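Local coordinates for protein Ulp1-like SUMO protease (Chaetomium thermophilum, PDB 6DG4) that probably acts as a deSUMOylating thiol protease of the C48 peptidase family, represented by its catalytic domain, at residues A56-L60 with G199-V204. Residues are numbered along the deposited sequence; the frame is centred on the assembly and turned at random.
Sequences ATAWL and GWDCGV
Trp59 turns CG away from its own carbonyl carbon (chi1 -68°), and its indole lies over the backbone of Gly199 and Trp200. In Trp200, CG instead sits between the backbone N and the carbonyl carbon (chi1 55°), which lays one face of its ring against Thr57. The two tryptophan side chains cross at about a right angle. Trp200 CA is 3.6 Å from the centroid of the five-membered ring of Trp59, a CH-pi contact over the face. Gly199 O lies over the same face near the rim, 3.3 Å from Trp59 CH2. Thr57 CG2 makes a second CH-pi contact, 3.5 Å from the centroid of the six-membered ring of Trp200. Cys202, probably the catalytic nucleophile as in related Ulp1 proteases, brings SG obliquely to Trp59 CZ3, at 3.8 Å. Two waters bridge the segments. One donates to Ala56 O and the carboxylate atom Asp201 OD1. The other joins backbone atoms only, accepting from Leu60 N and Gly203 N and donating to Trp200 O. Asp201 OD1 also forms a salt bridge with Arg232, whose NH1 hydrogen-bonds Ala58 O. The contact thus packs the loop before helix 62-80 on the 3-10 turn 199-201 and the first part of helix 202-215, with helix 228-241 beside Leu60 and Val204 and strand 137-144 against Cys202.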
ATOM      1  N   ALA A  56      17.828  -3.345   8.075  1.00 10.45           N
ATOM      2  CA  ALA A  56      17.551  -4.163   6.902  1.00 11.27           C
ATOM      3  C   ALA A  56      16.821  -5.453   7.250  1.00  9.68           C
ATOM      4  O   ALA A  56      16.216  -6.062   6.361  1.00 11.74           O
ATOM      5  CB  ALA A  56      18.859  -4.486   6.182  1.00 11.51           C
ATOM      6  N   THR A  57      16.856  -5.880   8.515  1.00 10.47           N
ATOM      7  CA  THR A  57      16.167  -7.097   8.931  1.00 11.08           C
ATOM      8  C   THR A  57      14.988  -6.830   9.861  1.00 11.70           C
ATOM      9  O   THR A  57      14.465  -7.774  10.462  1.00 13.04           O
ATOM     10  CB  THR A  57      17.129  -8.105   9.579  1.00 12.58           C
ATOM     11  OG1 THR A  57      17.653  -7.586  10.810  1.00 13.16           O
ATOM     12  CG2 THR A  57      18.274  -8.446   8.631  1.00 14.55           C
ATOM     13  N   ALA A  58      14.545  -5.582   9.982  1.00 11.12           N
ATOM     14  CA  ALA A  58      13.446  -5.261  10.879  1.00 11.38           C
ATOM     15  C   ALA A  58      12.104  -5.575  10.236  1.00  9.97           C
ATOM     16  O   ALA A  58      11.892  -5.342   9.043  1.00 11.31           O
ATOM     17  CB  ALA A  58      13.486  -3.779  11.257  1.00 12.07           C
ATOM     18  N   TRP A  59      11.185  -6.085  11.040  1.00 11.14           N
ATOM     19  CA  TRP A  59       9.808  -6.232  10.598  1.00  9.29           C
ATOM     20  C   TRP A  59       9.090  -4.898  10.794  1.00  9.41           C
ATOM     21  O   TRP A  59       9.122  -4.318  11.883  1.00 13.07           O
ATOM     22  CB  TRP A  59       9.131  -7.351  11.383  1.00 12.16           C
ATOM     23  CG  TRP A  59       9.677  -8.726  11.089  1.00 15.25           C
ATOM     24  CD1 TRP A  59      10.920  -9.202  11.407  1.00 18.24           C
ATOM     25  CD2 TRP A  59       8.992  -9.807  10.433  1.00 17.40           C
ATOM     26  NE1 TRP A  59      11.050 -10.508  10.992  1.00 20.00           N
ATOM     27  CE2 TRP A  59       9.882 -10.903  10.393  1.00 18.41           C
ATOM     28  CE3 TRP A  59       7.713  -9.958   9.887  1.00 18.44           C
ATOM     29  CZ2 TRP A  59       9.534 -12.128   9.825  1.00 20.01           C
ATOM     30  CZ3 TRP A  59       7.372 -11.176   9.317  1.00 19.46           C
ATOM     31  CH2 TRP A  59       8.280 -12.244   9.292  1.00 20.58           C
ATOM     32  N   LEU A  60       8.469  -4.396   9.733  1.00  9.65           N
ATOM     33  CA  LEU A  60       7.778  -3.116   9.807  1.00  9.44           C
ATOM     34  C   LEU A  60       6.525  -3.223  10.674  1.00 10.89           C
ATOM     35  O   LEU A  60       5.899  -4.283  10.780  1.00 13.24           O
ATOM     36  CB  LEU A  60       7.398  -2.639   8.402  1.00 10.65           C
ATOM     37  CG  LEU A  60       8.454  -1.831   7.632  1.00 10.82           C
ATOM     38  CD1 LEU A  60       9.776  -2.565   7.536  1.00 12.76           C
ATOM     39  CD2 LEU A  60       7.949  -1.466   6.236  1.00 11.96           C
ATOM     40  N   GLY A 199      11.756 -13.242   5.468  1.00 17.00           N
ATOM     41  CA  GLY A 199      10.483 -12.954   6.118  1.00 16.77           C
ATOM     42  C   GLY A 199      10.316 -11.495   6.510  1.00 16.76           C
ATOM     43  O   GLY A 199       9.225 -10.927   6.379  1.00 17.05           O
ATOM     44  N   TRP A 200      11.401 -10.860   6.975  1.00 13.56           N
ATOM     45  CA  TRP A 200      11.307  -9.496   7.482  1.00 13.72           C
ATOM     46  C   TRP A 200      10.973  -8.496   6.387  1.00 11.86           C
ATOM     47  O   TRP A 200      10.596  -7.363   6.697  1.00 11.82           O
ATOM     48  CB  TRP A 200      12.621  -9.061   8.155  1.00 13.42           C
ATOM     49  CG  TRP A 200      13.829  -9.203   7.258  1.00 13.95           C
ATOM     50  CD1 TRP A 200      14.083  -8.513   6.104  1.00 13.56           C
ATOM     51  CD2 TRP A 200      14.938 -10.098   7.437  1.00 15.58           C
ATOM     52  NE1 TRP A 200      15.277  -8.921   5.558  1.00 14.54           N
ATOM     53  CE2 TRP A 200      15.820  -9.894   6.354  1.00 15.01           C
ATOM     54  CE3 TRP A 200      15.277 -11.042   8.411  1.00 19.35           C
ATOM     55  CZ2 TRP A 200      17.007 -10.605   6.213  1.00 17.93           C
ATOM     56  CZ3 TRP A 200      16.464 -11.741   8.271  1.00 19.88           C
ATOM     57  CH2 TRP A 200      17.311 -11.519   7.181  1.00 20.27           C
ATOM     58  N   ASP A 201      11.117  -8.876   5.121  1.00  9.24           N
ATOM     59  CA  ASP A 201      10.919  -7.922   4.043  1.00  9.25           C
ATOM     60  C   ASP A 201       9.462  -7.798   3.613  1.00  9.68           C
ATOM     61  O   ASP A 201       9.156  -6.923   2.804  1.00  9.11           O
ATOM     62  CB  ASP A 201      11.804  -8.274   2.840  1.00  9.09           C
ATOM     63  CG  ASP A 201      13.205  -7.693   2.953  1.00 11.81           C
ATOM     64  OD1 ASP A 201      13.369  -6.627   3.577  1.00 12.80           O
ATOM     65  OD2 ASP A 201      14.141  -8.300   2.401  1.00 12.96           O
ATOM     66  N   CYS A 202       8.554  -8.612   4.159  1.00  8.83           N
ATOM     67  CA  CYS A 202       7.175  -8.630   3.670  1.00  8.84           C
ATOM     68  C   CYS A 202       6.520  -7.249   3.682  1.00  8.63           C
ATOM     69  O   CYS A 202       5.792  -6.898   2.747  1.00  8.97           O
ATOM     70  CB  CYS A 202       6.334  -9.626   4.476  1.00  8.82           C
ATOM     71  SG  CYS A 202       6.181  -9.271   6.263  1.00 12.08           S
ATOM     72  N   GLY A 203       6.720  -6.468   4.743  1.00  9.29           N
ATOM     73  CA  GLY A 203       6.115  -5.149   4.782  1.00  8.51           C
ATOM     74  C   GLY A 203       6.671  -4.219   3.724  1.00  7.47           C
ATOM     75  O   GLY A 203       5.952  -3.362   3.200  1.00  8.29           O
ATOM     76  N   VAL A 204       7.954  -4.372   3.391  1.00  7.62           N
ATOM     77  CA  VAL A 204       8.543  -3.528   2.357  1.00  8.12           C
ATOM     78  C   VAL A 204       8.042  -3.947   0.978  1.00  7.93           C
ATOM     79  O   VAL A 204       7.763  -3.102   0.119  1.00  8.84           O
ATOM     80  CB  VAL A 204      10.080  -3.530   2.448  1.00  9.15           C
ATOM     81  CG1 VAL A 204      10.640  -2.432   1.566  1.00  8.89           C
ATOM     82  CG2 VAL A 204      10.549  -3.355   3.894  1.00 10.68           C
TER
HETATM   83  O   HOH W   1      15.608  -5.166   3.747  1.00 11.27           O
HETATM   84  O   HOH W   2       8.122  -6.216   7.285  1.00 12.04           O